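Local coordinates for putative metal binding protein (Coccidioides immitis, PDB 3CVG) that probably binds a metal ion or other small ligand, as a two-lobed protein of the periplasmic binding protein superfamily, and holds a bound calcium ion, at residues 32-35 with 36-40; 68-72 with 73-77; 82-85 with 86-90; 110-113 with 114-118; 189-192 with 193-197. All coordinates share one frame; numbering follows the deposited sequence.

Contact 1 of 5, residues 32-35 with 36-40; sequences SGLV and KELAD
Leu34 and Leu38 pack against each other one turn apart at the start of the alpha-helix 34-47, on the buried side of a helix-to-helix junction. Gly33 makes that junction, ending helix 28-32 in a Schellman motif with a phi of 100° and serving as N-cap of the next helix. Leu34 CD1 comes to 3.6 Å from Leu38 CD1. Leu38 CD2 sits 3.8 Å from Leu34 CG, so both branches of Leu38 lie against its neighbour. Leu34 reaches this partner because its chi1 of -178° carries CG to the carbonyl side, toward the following turn. The same pair is tied through the backbone by Leu38 N to Leu34 O at 2.8 Å, a nearly straight bond. Phe271, Tyr279 and Val267 continue the packing around these two leucines.

The loose side is that of Lys36: its chain runs out extended, and its contact with the preceding segment is confined to CB, 3.3 Å from Gly33 O. Glu37, though exposed, still touches Phe271 and Val267. The first turn is only loosely closed, since Gly33 O receives two weak bonds, from Lys36 N at 3.2 Å and from Glu37 N at 3.4 Å.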
loop_
_atom_site.group_PDB
_atom_site.type_symbol
_atom_site.label_atom_id
_atom_site.label_comp_id
_atom_site.label_asym_id
_atom_site.label_seq_id
_atom_site.Cartn_x
_atom_site.Cartn_y
_atom_site.Cartn_z
ATOM N N SER A 32 -5.348 -5.904 5.767
ATOM C CA SER A 32 -6.494 -6.083 4.881
ATOM C C SER A 32 -7.066 -7.490 4.976
ATOM O O SER A 32 -8.159 -7.754 4.477
ATOM C CB SER A 32 -6.077 -5.815 3.436
ATOM O OG SER A 32 -5.123 -6.773 3.013
ATOM N N GLY A 33 -6.310 -8.391 5.601
ATOM C CA GLY A 33 -6.750 -9.767 5.747
ATOM C C GLY A 33 -6.128 -10.736 4.751
ATOM O O GLY A 33 -6.285 -11.953 4.890
ATOM N N LEU A 34 -5.417 -10.219 3.751
ATOM C CA LEU A 34 -4.804 -11.094 2.747
ATOM C C LEU A 34 -3.763 -12.050 3.323
ATOM O O LEU A 34 -3.717 -13.217 2.940
ATOM C CB LEU A 34 -4.153 -10.279 1.624
ATOM C CG LEU A 34 -3.537 -11.134 0.506
ATOM C CD1 LEU A 34 -4.651 -11.754 -0.316
ATOM C CD2 LEU A 34 -2.640 -10.294 -0.389
ATOM N N VAL A 35 -2.926 -11.564 4.236
ATOM C CA VAL A 35 -1.895 -12.415 4.824
ATOM C C VAL A 35 -2.507 -13.637 5.506
ATOM O O VAL A 35 -1.880 -14.694 5.567
ATOM C CB VAL A 35 -1.020 -11.633 5.831
ATOM C CG1 VAL A 35 -0.063 -12.582 6.549
ATOM C CG2 VAL A 35 -0.221 -10.565 5.098
ATOM N N LYS A 36 -3.731 -13.494 6.006
ATOM C CA LYS A 36 -4.422 -14.603 6.656
ATOM C C LYS A 36 -4.773 -15.657 5.613
ATOM O O LYS A 36 -4.448 -16.837 5.773
ATOM C CB LYS A 36 -5.707 -14.119 7.333
ATOM C CG LYS A 36 -6.490 -15.231 8.034
ATOM C CD LYS A 36 -7.591 -14.673 8.931
ATOM C CE LYS A 36 -8.272 -15.780 9.722
ATOM N NZ LYS A 36 -9.335 -15.242 10.621
ATOM N N GLU A 37 -5.447 -15.221 4.551
ATOM C CA GLU A 37 -5.845 -16.112 3.464
ATOM C C GLU A 37 -4.624 -16.811 2.874
ATOM O O GLU A 37 -4.624 -18.025 2.672
ATOM C CB GLU A 37 -6.554 -15.324 2.357
ATOM C CG GLU A 37 -8.064 -15.248 2.482
ATOM C CD GLU A 37 -8.716 -16.615 2.474
ATOM O OE1 GLU A 37 -8.677 -17.301 3.520
ATOM O OE2 GLU A 37 -9.258 -17.008 1.417
ATOM N N LEU A 38 -3.587 -16.032 2.589
ATOM C CA LEU A 38 -2.351 -16.569 2.031
ATOM C C LEU A 38 -1.746 -17.638 2.936
ATOM O O LEU A 38 -1.496 -18.761 2.501
ATOM C CB LEU A 38 -1.336 -15.439 1.820
ATOM C CG LEU A 38 -1.205 -14.836 0.417
ATOM C CD1 LEU A 38 -2.561 -14.706 -0.252
ATOM C CD2 LEU A 38 -0.517 -13.484 0.530
ATOM N N ALA A 39 -1.514 -17.283 4.196
ATOM C CA ALA A 39 -0.929 -18.206 5.160
ATOM C C ALA A 39 -1.749 -19.485 5.331
ATOM O O ALA A 39 -1.194 -20.584 5.368
ATOM C CB ALA A 39 -0.758 -17.506 6.504
ATOM N N ASP A 40 -3.065 -19.344 5.440
ATOM C CA ASP A 40 -3.928 -20.508 5.600
ATOM C C ASP A 40 -3.898 -21.382 4.354
ATOM O O ASP A 40 -4.076 -22.599 4.434
ATOM C CB ASP A 40 -5.375 -20.083 5.893
ATOM C CG ASP A 40 -5.557 -19.552 7.305
ATOM O OD1 ASP A 40 -4.677 -19.813 8.156
ATOM O OD2 ASP A 40 -6.582 -18.884 7.568
#

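Contact 2 of 5, residues 68-72 with 73-77; sequences NYLKD and GIVDV
Tyr69 lays one face of its ring under the CG2 methyl of Ile74, a CH-pi contact in which CG2 stands 4.2 Å from the ring centroid and is displaced toward the rim. CB of Ile74 also rests 3.7 Å from Tyr69 CB, so the isoleucine follows the aromatic side chain from its root onto the ring. Val75 approaches the same tyrosine differently: its CG2 meets Tyr69 CB at 3.5 Å, while CG1 comes obliquely toward the ring. With chi1 of -62°, Val75 holds CG2 between its own backbone N and carbonyl carbon, where the methyl is wedged between Tyr69 and Leu70; the separation of 3.5 Å from Val75 CG2 to Leu70 CD2 is tighter than usual.

What brings these side chains together is a Schellman motif. Gly73, the C-prime residue, takes a positive phi of 62° and turns the chain back over the helix end, giving a bond of 2.7 Å from Ile74 N to Tyr69 O and a weak one from Gly73 N to Leu70 O. Val75 O is buried here without a polar partner in the model.

The reversal connects helix 63-71 to strand 77-80. Asp76 forms a salt bridge with Arg23 of strand 20-26, Leu70 touches Leu240 of strand 234-241, and Val77 enters between these two strands, against Leu22, Ile24 and Leu239.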
loop_
_atom_site.group_PDB
_atom_site.type_symbol
_atom_site.label_atom_id
_atom_site.label_comp_id
_atom_site.label_asym_id
_atom_site.label_seq_id
_atom_site.Cartn_x
_atom_site.Cartn_y
_atom_site.Cartn_z
ATOM N N ASN A 68 14.293 -4.187 8.198
ATOM C CA ASN A 68 15.113 -4.176 9.411
ATOM C C ASN A 68 14.963 -5.518 10.122
ATOM O O ASN A 68 15.929 -6.049 10.685
ATOM C CB ASN A 68 14.692 -3.047 10.365
ATOM C CG ASN A 68 15.095 -1.673 9.866
ATOM O OD1 ASN A 68 16.186 -1.492 9.329
ATOM N ND2 ASN A 68 14.221 -0.691 10.060
ATOM N N TYR A 69 13.742 -6.054 10.100
ATOM C CA TYR A 69 13.463 -7.344 10.717
ATOM C C TYR A 69 14.200 -8.450 9.974
ATOM O O TYR A 69 14.795 -9.333 10.591
ATOM C CB TYR A 69 11.961 -7.650 10.698
ATOM C CG TYR A 69 11.140 -6.869 11.692
ATOM C CD1 TYR A 69 11.733 -6.263 12.798
ATOM C CD2 TYR A 69 9.757 -6.782 11.554
ATOM C CE1 TYR A 69 10.968 -5.591 13.742
ATOM C CE2 TYR A 69 8.982 -6.117 12.492
ATOM C CZ TYR A 69 9.592 -5.523 13.582
ATOM O OH TYR A 69 8.824 -4.864 14.514
ATOM N N LEU A 70 14.149 -8.407 8.646
ATOM C CA LEU A 70 14.827 -9.416 7.838
ATOM C C LEU A 70 16.315 -9.369 8.148
ATOM O O LEU A 70 16.988 -10.398 8.173
ATOM C CB LEU A 70 14.598 -9.153 6.345
ATOM C CG LEU A 70 13.159 -9.309 5.842
ATOM C CD1 LEU A 70 13.046 -8.747 4.431
ATOM C CD2 LEU A 70 12.753 -10.779 5.874
ATOM N N LYS A 71 16.822 -8.166 8.395
ATOM C CA LYS A 71 18.233 -7.988 8.705
ATOM C C LYS A 71 18.592 -8.596 10.050
ATOM O O LYS A 71 19.620 -9.252 10.180
ATOM C CB LYS A 71 18.593 -6.505 8.710
ATOM C CG LYS A 71 20.072 -6.243 8.930
ATOM C CD LYS A 71 20.430 -4.812 8.572
ATOM C CE LYS A 71 21.939 -4.599 8.544
ATOM N NZ LYS A 71 22.555 -4.767 9.892
ATOM N N ASP A 72 17.745 -8.374 11.048
ATOM C CA ASP A 72 17.993 -8.896 12.384
ATOM C C ASP A 72 17.334 -10.259 12.583
ATOM O O ASP A 72 17.238 -10.758 13.703
ATOM C CB ASP A 72 17.489 -7.904 13.436
ATOM C CG ASP A 72 18.077 -6.511 13.253
ATOM O OD1 ASP A 72 19.313 -6.398 13.093
ATOM O OD2 ASP A 72 17.304 -5.529 13.276
ATOM N N GLY A 73 16.873 -10.850 11.485
ATOM C CA GLY A 73 16.239 -12.155 11.543
ATOM C C GLY A 73 14.971 -12.262 12.373
ATOM O O GLY A 73 14.652 -13.342 12.873
ATOM N N ILE A 74 14.243 -11.162 12.533
ATOM C CA ILE A 74 13.005 -11.197 13.305
ATOM C C ILE A 74 11.922 -11.898 12.491
ATOM O O ILE A 74 11.056 -12.584 13.045
ATOM C CB ILE A 74 12.524 -9.785 13.675
ATOM C CG1 ILE A 74 13.608 -9.059 14.483
ATOM C CG2 ILE A 74 11.228 -9.873 14.470
ATOM C CD1 ILE A 74 14.018 -9.769 15.760
ATOM N N VAL A 75 11.974 -11.716 11.174
ATOM C CA VAL A 75 11.019 -12.358 10.276
ATOM C C VAL A 75 11.792 -13.110 9.198
ATOM O O VAL A 75 12.986 -12.880 9.008
ATOM C CB VAL A 75 10.078 -11.332 9.605
ATOM C CG1 VAL A 75 9.265 -10.609 10.667
ATOM C CG2 VAL A 75 10.885 -10.346 8.769
ATOM N N ASP A 76 11.111 -14.012 8.500
ATOM C CA ASP A 76 11.744 -14.806 7.450
ATOM C C ASP A 76 11.535 -14.183 6.074
ATOM O O ASP A 76 12.410 -14.238 5.204
ATOM C CB ASP A 76 11.170 -16.222 7.464
ATOM C CG ASP A 76 11.294 -16.877 8.816
ATOM O OD1 ASP A 76 12.440 -17.121 9.249
ATOM O OD2 ASP A 76 10.248 -17.136 9.446
ATOM N N VAL A 77 10.359 -13.599 5.882
ATOM C CA VAL A 77 10.027 -12.955 4.625
ATOM C C VAL A 77 9.336 -11.637 4.904
ATOM O O VAL A 77 8.934 -11.360 6.034
ATOM C CB VAL A 77 9.095 -13.836 3.766
ATOM C CG1 VAL A 77 9.850 -15.056 3.267
ATOM C CG2 VAL A 77 7.884 -14.259 4.577
#

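Contact 3 of 5, residues 82-85 with 86-90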
loop_
_atom_site.group_PDB
_atom_site.type_symbol
_atom_site.label_atom_id
_atom_site.label_comp_id
_atom_site.label_asym_id
_atom_site.label_seq_id
_atom_site.Cartn_x
_atom_site.Cartn_y
_atom_site.Cartn_z
ATOM N N SER A 82 8.338 -1.027 -1.953
ATOM C CA SER A 82 9.329 -0.082 -2.458
ATOM C C SER A 82 10.425 -0.780 -3.266
ATOM O O SER A 82 11.397 -1.281 -2.703
ATOM C CB SER A 82 9.963 0.696 -1.298
ATOM O OG SER A 82 10.969 1.584 -1.770
ATOM N N PRO A 83 10.272 -0.833 -4.600
ATOM C CA PRO A 83 11.273 -1.479 -5.459
ATOM C C PRO A 83 12.716 -1.030 -5.191
ATOM O O PRO A 83 13.641 -1.849 -5.209
ATOM C CB PRO A 83 10.798 -1.115 -6.862
ATOM C CG PRO A 83 9.310 -1.155 -6.715
ATOM C CD PRO A 83 9.087 -0.432 -5.386
ATOM N N VAL A 84 12.923 0.260 -4.938
ATOM C CA VAL A 84 14.281 0.742 -4.687
ATOM C C VAL A 84 14.838 0.220 -3.370
ATOM O O VAL A 84 15.996 -0.214 -3.305
ATOM C CB VAL A 84 14.358 2.289 -4.666
ATOM C CG1 VAL A 84 15.776 2.732 -4.298
ATOM C CG2 VAL A 84 13.991 2.845 -6.025
ATOM N N ALA A 85 14.018 0.268 -2.323
ATOM C CA ALA A 85 14.440 -0.197 -1.009
ATOM C C ALA A 85 14.704 -1.696 -1.090
ATOM O O ALA A 85 15.608 -2.218 -0.432
ATOM C CB ALA A 85 13.355 0.103 0.036
ATOM N N GLU A 86 13.907 -2.380 -1.903
ATOM C CA GLU A 86 14.058 -3.816 -2.089
ATOM C C GLU A 86 15.418 -4.096 -2.735
ATOM O O GLU A 86 16.186 -4.919 -2.240
ATOM C CB GLU A 86 12.906 -4.349 -2.955
ATOM C CG GLU A 86 11.597 -4.534 -2.175
ATOM C CD GLU A 86 10.345 -4.322 -3.018
ATOM O OE1 GLU A 86 10.387 -4.575 -4.245
ATOM O OE2 GLU A 86 9.305 -3.914 -2.447
ATOM N N ARG A 87 15.718 -3.396 -3.828
ATOM C CA ARG A 87 16.995 -3.559 -4.524
ATOM C C ARG A 87 18.189 -3.328 -3.600
ATOM O O ARG A 87 19.176 -4.065 -3.651
ATOM C CB ARG A 87 17.100 -2.586 -5.705
ATOM C CG ARG A 87 18.496 -2.547 -6.344
ATOM C CD ARG A 87 18.574 -1.556 -7.499
ATOM N NE ARG A 87 18.590 -0.162 -7.060
ATOM C CZ ARG A 87 19.602 0.412 -6.413
ATOM N NH1 ARG A 87 20.694 -0.284 -6.119
ATOM N NH2 ARG A 87 19.518 1.688 -6.064
ATOM N N ILE A 88 18.097 -2.304 -2.759
ATOM C CA ILE A 88 19.181 -1.984 -1.844
ATOM C C ILE A 88 19.335 -3.025 -0.741
ATOM O O ILE A 88 20.454 -3.335 -0.335
ATOM C CB ILE A 88 18.984 -0.578 -1.228
ATOM C CG1 ILE A 88 19.045 0.470 -2.345
ATOM C CG2 ILE A 88 20.063 -0.303 -0.171
ATOM C CD1 ILE A 88 18.861 1.909 -1.878
ATOM N N SER A 89 18.221 -3.575 -0.263
ATOM C CA SER A 89 18.284 -4.590 0.787
ATOM C C SER A 89 19.045 -5.812 0.265
ATOM O O SER A 89 19.784 -6.465 1.004
ATOM C CB SER A 89 16.876 -5.013 1.216
ATOM O OG SER A 89 16.254 -5.821 0.230
ATOM N N ILE A 90 18.852 -6.111 -1.016
ATOM C CA ILE A 90 19.515 -7.244 -1.654
ATOM C C ILE A 90 20.995 -6.936 -1.878
ATOM O O ILE A 90 21.853 -7.801 -1.687
ATOM C CB ILE A 90 18.839 -7.584 -3.007
ATOM C CG1 ILE A 90 17.483 -8.247 -2.742
ATOM C CG2 ILE A 90 19.737 -8.498 -3.847
ATOM C CD1 ILE A 90 16.652 -8.444 -3.981
#
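An N-terminal helix cap joins Ser82 to Glu86 at the start of helix 83-91. Ser82 is the N-cap residue: its OG accepts a weak bond of 3.4 Å from Ala85 N, and its carbonyl O receives Glu86 N at 2.9 Å. Glu86 answers in the reverse sense, OE2 taking the backbone N-H of Ser82 at 3.1 Å. This is not a classical capping box, because Glu86 stands one residue beyond N3, the position that motif uses. Ser82 N meets OE2 from well above the carboxylate plane, some 50° out of it, and Thr80 OG1 supplies a second, stronger hydrogen bond to the same oxygen. A chi1 of -79° sends the Glu86 chain back toward the helix start, where a bend at chi2 brings the carboxylate beside Ser82. A negative charge near the N-terminal end of a helix would be expected to suit the helix dipole.

Away from this buried acid, the outer surface is looser. Val84 and Ile88 lie side by side and point the same way, with CG1 of the valine 4.0 Å from CD1 of the isoleucine. Ile88 CG1 in turn covers part of one face of the Arg87 guanidinium group.

On the inner side, Ala85 and Ser89 touch Ile67 of helix 63-71, and Glu86 and Ser89 touch Leu240 of strand 234-241. The Ser89 hydroxyl has two partners: Ser95 OG and, with Ser89 OG as donor, Glu86 O at a short 2.6 Å.

Contact 4 of 5, residues 110-113 with 114-118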
loop_
_atom_site.group_PDB
_atom_site.type_symbol
_atom_site.label_atom_id
_atom_site.label_comp_id
_atom_site.label_asym_id
_atom_site.label_seq_id
_atom_site.Cartn_x
_atom_site.Cartn_y
_atom_site.Cartn_z
ATOM N N ILE A 110 -8.767 11.255 -4.047
ATOM C CA ILE A 110 -10.185 11.514 -3.866
ATOM C C ILE A 110 -10.352 12.921 -3.293
ATOM O O ILE A 110 -9.413 13.484 -2.725
ATOM C CB ILE A 110 -10.817 10.450 -2.935
ATOM C CG1 ILE A 110 -10.273 10.585 -1.508
ATOM C CG2 ILE A 110 -10.494 9.050 -3.454
ATOM C CD1 ILE A 110 -11.060 11.552 -0.639
ATOM N N GLY A 111 -11.540 13.494 -3.459
ATOM C CA GLY A 111 -11.791 14.832 -2.950
ATOM C C GLY A 111 -13.281 15.088 -2.802
ATOM O O GLY A 111 -14.097 14.236 -3.163
ATOM N N PRO A 112 -13.674 16.258 -2.276
ATOM C CA PRO A 112 -15.093 16.577 -2.097
ATOM C C PRO A 112 -15.854 16.799 -3.403
ATOM O O PRO A 112 -15.279 17.199 -4.414
ATOM C CB PRO A 112 -15.051 17.834 -1.232
ATOM C CG PRO A 112 -13.834 18.533 -1.736
ATOM C CD PRO A 112 -12.823 17.397 -1.878
ATOM N N PRO A 113 -17.169 16.531 -3.394
ATOM C CA PRO A 113 -18.022 16.706 -4.571
ATOM C C PRO A 113 -17.971 18.138 -5.115
ATOM O O PRO A 113 -18.120 18.353 -6.310
ATOM C CB PRO A 113 -19.409 16.340 -4.047
ATOM C CG PRO A 113 -19.107 15.293 -3.030
ATOM C CD PRO A 113 -17.906 15.861 -2.307
ATOM N N SER A 114 -17.752 19.112 -4.237
ATOM C CA SER A 114 -17.690 20.513 -4.661
ATOM C C SER A 114 -16.506 20.791 -5.581
ATOM O O SER A 114 -16.508 21.771 -6.323
ATOM C CB SER A 114 -17.629 21.440 -3.443
ATOM O OG SER A 114 -16.590 21.057 -2.558
ATOM N N ASN A 115 -15.488 19.935 -5.513
ATOM C CA ASN A 115 -14.314 20.060 -6.365
ATOM C C ASN A 115 -13.809 21.502 -6.503
ATOM O O ASN A 115 -13.759 22.052 -7.603
ATOM C CB ASN A 115 -14.650 19.467 -7.746
ATOM C CG ASN A 115 -13.429 19.270 -8.623
ATOM O OD1 ASN A 115 -12.295 19.230 -8.139
ATOM N ND2 ASN A 115 -13.659 19.121 -9.927
ATOM N N PRO A 116 -13.423 22.134 -5.382
ATOM C CA PRO A 116 -12.928 23.511 -5.452
ATOM C C PRO A 116 -11.682 23.696 -6.320
ATOM O O PRO A 116 -11.466 24.780 -6.878
ATOM C CB PRO A 116 -12.704 23.875 -3.980
ATOM C CG PRO A 116 -12.455 22.534 -3.321
ATOM C CD PRO A 116 -13.498 21.672 -3.986
ATOM N N ALA A 117 -10.873 22.644 -6.448
ATOM C CA ALA A 117 -9.669 22.706 -7.266
ATOM C C ALA A 117 -10.030 22.560 -8.746
ATOM O O ALA A 117 -9.176 22.704 -9.624
ATOM C CB ALA A 117 -8.699 21.611 -6.860
ATOM N N LYS A 118 -11.298 22.261 -9.007
ATOM C CA LYS A 118 -11.792 22.101 -10.374
ATOM C C LYS A 118 -10.988 21.086 -11.190
ATOM O O LYS A 118 -10.632 21.328 -12.344
ATOM C CB LYS A 118 -11.817 23.471 -11.062
ATOM C CG LYS A 118 -12.704 24.450 -10.312
ATOM C CD LYS A 118 -12.617 25.878 -10.828
ATOM C CE LYS A 118 -13.515 26.788 -9.986
ATOM N NZ LYS A 118 -13.274 26.635 -8.508
#
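Hydrogen bonding across this contact rests on Asn115 N and Pro112 O, 3.0 Å apart, which close a type I beta turn running from Pro112 to Asn115. The donor sits above the carbonyl plane, 52° out of it. Pro112 O also pairs with Tyr222 OH, so two bonds hold this turn oxygen. A second type I turn follows at once, from Asn115 to Lys118, closed by Lys118 N to Asn115 O at 2.8 Å. Asn115 is the last residue of one turn and the first of the next, and its positive phi of 43° redirects the chain between them.

Side-chain polar bonds reinforce the double turn. Asn115 OD1 is met by Tyr200 OH and by Leu119 N, and the tyrosine hydroxyl also pairs with Ala117 N, so one hydroxyl holds the Asn115 side chain and the Ala117 backbone of the second turn. The long chain of Lys118 bends at its end, where a chi4 of 51° returns NZ to within 3.1 Å of Pro116 O.

Apolar packing is carried by prolines. The rings of Pro112 and Pro116 cross at about a right angle, CG of the first meeting CD of the second at 3.9 Å. Ser114 OG stands equally far, 3.8 Å, from Pro112 CB and Pro112 CG, the latter shared with Pro116.

Together the turns lead strand 100-111 out toward helix 125-138. Both Pro112 and Pro116 lean on Tyr200 of strand 200-204, Pro116 also touches the loop residues Thr141 and Val145, and Gly111 keeps backbone bonding to Val220 of strand 220-224.

Contact 5 of 5, residues 189-192 with 193-197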
loop_
_atom_site.group_PDB
_atom_site.type_symbol
_atom_site.label_atom_id
_atom_site.label_comp_id
_atom_site.label_asym_id
_atom_site.label_seq_id
_atom_site.Cartn_x
_atom_site.Cartn_y
_atom_site.Cartn_z
ATOM N N GLN A 189 -9.245 6.008 9.327
ATOM C CA GLN A 189 -9.494 7.274 10.016
ATOM C C GLN A 189 -9.108 8.457 9.126
ATOM O O GLN A 189 -9.858 9.427 9.014
ATOM C CB GLN A 189 -8.708 7.325 11.325
ATOM C CG GLN A 189 -9.281 6.432 12.408
ATOM C CD GLN A 189 -8.264 6.067 13.472
ATOM O OE1 GLN A 189 -7.422 6.887 13.858
ATOM N NE2 GLN A 189 -8.343 4.830 13.966
ATOM N N ALA A 190 -7.943 8.377 8.489
ATOM C CA ALA A 190 -7.486 9.464 7.614
ATOM C C ALA A 190 -8.432 9.741 6.441
ATOM O O ALA A 190 -8.689 10.903 6.105
ATOM C CB ALA A 190 -6.066 9.161 7.093
ATOM N N LEU A 191 -8.926 8.684 5.794
ATOM C CA LEU A 191 -9.848 8.867 4.677
ATOM C C LEU A 191 -11.169 9.446 5.196
ATOM O O LEU A 191 -11.742 10.345 4.588
ATOM C CB LEU A 191 -10.106 7.533 3.944
ATOM C CG LEU A 191 -11.120 7.556 2.789
ATOM C CD1 LEU A 191 -10.795 8.687 1.811
ATOM C CD2 LEU A 191 -11.109 6.204 2.066
ATOM N N THR A 192 -11.635 8.928 6.328
ATOM C CA THR A 192 -12.872 9.404 6.934
ATOM C C THR A 192 -12.754 10.901 7.239
ATOM O O THR A 192 -13.680 11.682 6.987
ATOM C CB THR A 192 -13.176 8.638 8.242
ATOM O OG1 THR A 192 -13.381 7.249 7.944
ATOM C CG2 THR A 192 -14.425 9.199 8.915
ATOM N N ALA A 193 -11.605 11.292 7.778
ATOM C CA ALA A 193 -11.357 12.689 8.117
ATOM C C ALA A 193 -11.339 13.573 6.873
ATOM O O ALA A 193 -11.915 14.657 6.879
ATOM C CB ALA A 193 -10.029 12.823 8.864
ATOM N N ALA A 194 -10.678 13.116 5.808
ATOM C CA ALA A 194 -10.601 13.892 4.574
ATOM C C ALA A 194 -11.996 14.162 4.018
ATOM O O ALA A 194 -12.288 15.258 3.526
ATOM C CB ALA A 194 -9.776 13.152 3.528
ATOM N N ILE A 195 -12.843 13.144 4.084
ATOM C CA ILE A 195 -14.201 13.251 3.577
ATOM C C ILE A 195 -15.032 14.206 4.425
ATOM O O ILE A 195 -15.702 15.083 3.886
ATOM C CB ILE A 195 -14.859 11.859 3.526
ATOM C CG1 ILE A 195 -14.149 11.011 2.471
ATOM C CG2 ILE A 195 -16.346 11.973 3.184
ATOM C CD1 ILE A 195 -14.435 9.518 2.605
ATOM N N LEU A 196 -14.963 14.047 5.742
ATOM C CA LEU A 196 -15.716 14.900 6.661
ATOM C C LEU A 196 -15.270 16.354 6.578
ATOM O O LEU A 196 -16.078 17.269 6.713
ATOM C CB LEU A 196 -15.547 14.423 8.106
ATOM C CG LEU A 196 -16.178 13.091 8.523
ATOM C CD1 LEU A 196 -15.869 12.800 9.986
ATOM C CD2 LEU A 196 -17.677 13.154 8.309
ATOM N N LEU A 197 -13.978 16.563 6.348
ATOM C CA LEU A 197 -13.422 17.908 6.282
ATOM C C LEU A 197 -13.449 18.511 4.889
ATOM O O LEU A 197 -13.051 19.659 4.708
ATOM C CB LEU A 197 -11.977 17.887 6.778
ATOM C CG LEU A 197 -11.753 17.418 8.213
ATOM C CD1 LEU A 197 -10.300 17.011 8.373
ATOM C CD2 LEU A 197 -12.138 18.525 9.199
#
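The carbonyl group of Leu191, in the last turns of the alpha-helix 187-196, is a flat group with Ile195 on both its sides. Over one face, at the oxygen, lies the isoleucine side chain, Ile195 CD1 being 3.4 Å from Leu191 O. CG1 of Ile195 is on that same side, 3.3 Å from Leu191 O. From the other side comes the N-H of Ile195, tilted 21° from the plane, with N 3.0 Å from Leu191 O. Equivalent i to i+4 bonds run from Ala193 N to Gln189 O, from Ala194 N to Ala190 O and from Leu196 N to Thr192 O, the regular bonding of an alpha-helix.

Two side-chain pairs run along it. On the buried flank Leu191 and Ile195 meet at an angle, Leu191 CD1 lying 3.8 Å from Ile195 CD1; a chi1 of 177° throws the leucine forward along the helix to make this possible. On the more open flank Thr192 and Leu196 run side by side, the leucine itself being exposed.

Ala190, Ala193 and Ala194 all touch Leu148 of strand 147-149, and Ala194 also reaches Thr201 of strand 200-204. Thr192 and Ile195 contact Leu215 of helix 213-216. The bound calcium ion lies about 9 Å from the side chain of Ala190. Thr192 divides its two branches: OG1 hydrogen-bonds back to Ile188 O, while CG2 faces forward to CD1 of Leu196 at 4.0 Å.

How the contacts relate
Taken from the N terminus, the five contacts run in series; none nests within or crosses another. Contact 1 joins two successive helices, contact 2 turns helix 63-71 into strand 77-80, and contact 3 opens the next helix. Contacts 2 and 3 have centres about 14 Å apart on one side of the chain's centre, and helix 63-71 packs on helix 83-91. Contact 4 rounds the end of strand 100-111 on the opposite side. Contact 5, the end of helix 187-196, packs onto strands 147-149 and 200-204 and meets contact 4 where Ile110 CD1 touches Leu191 CD1 at 3.8 Å. This split is consistent with the two lobes of a periplasmic binding protein fold.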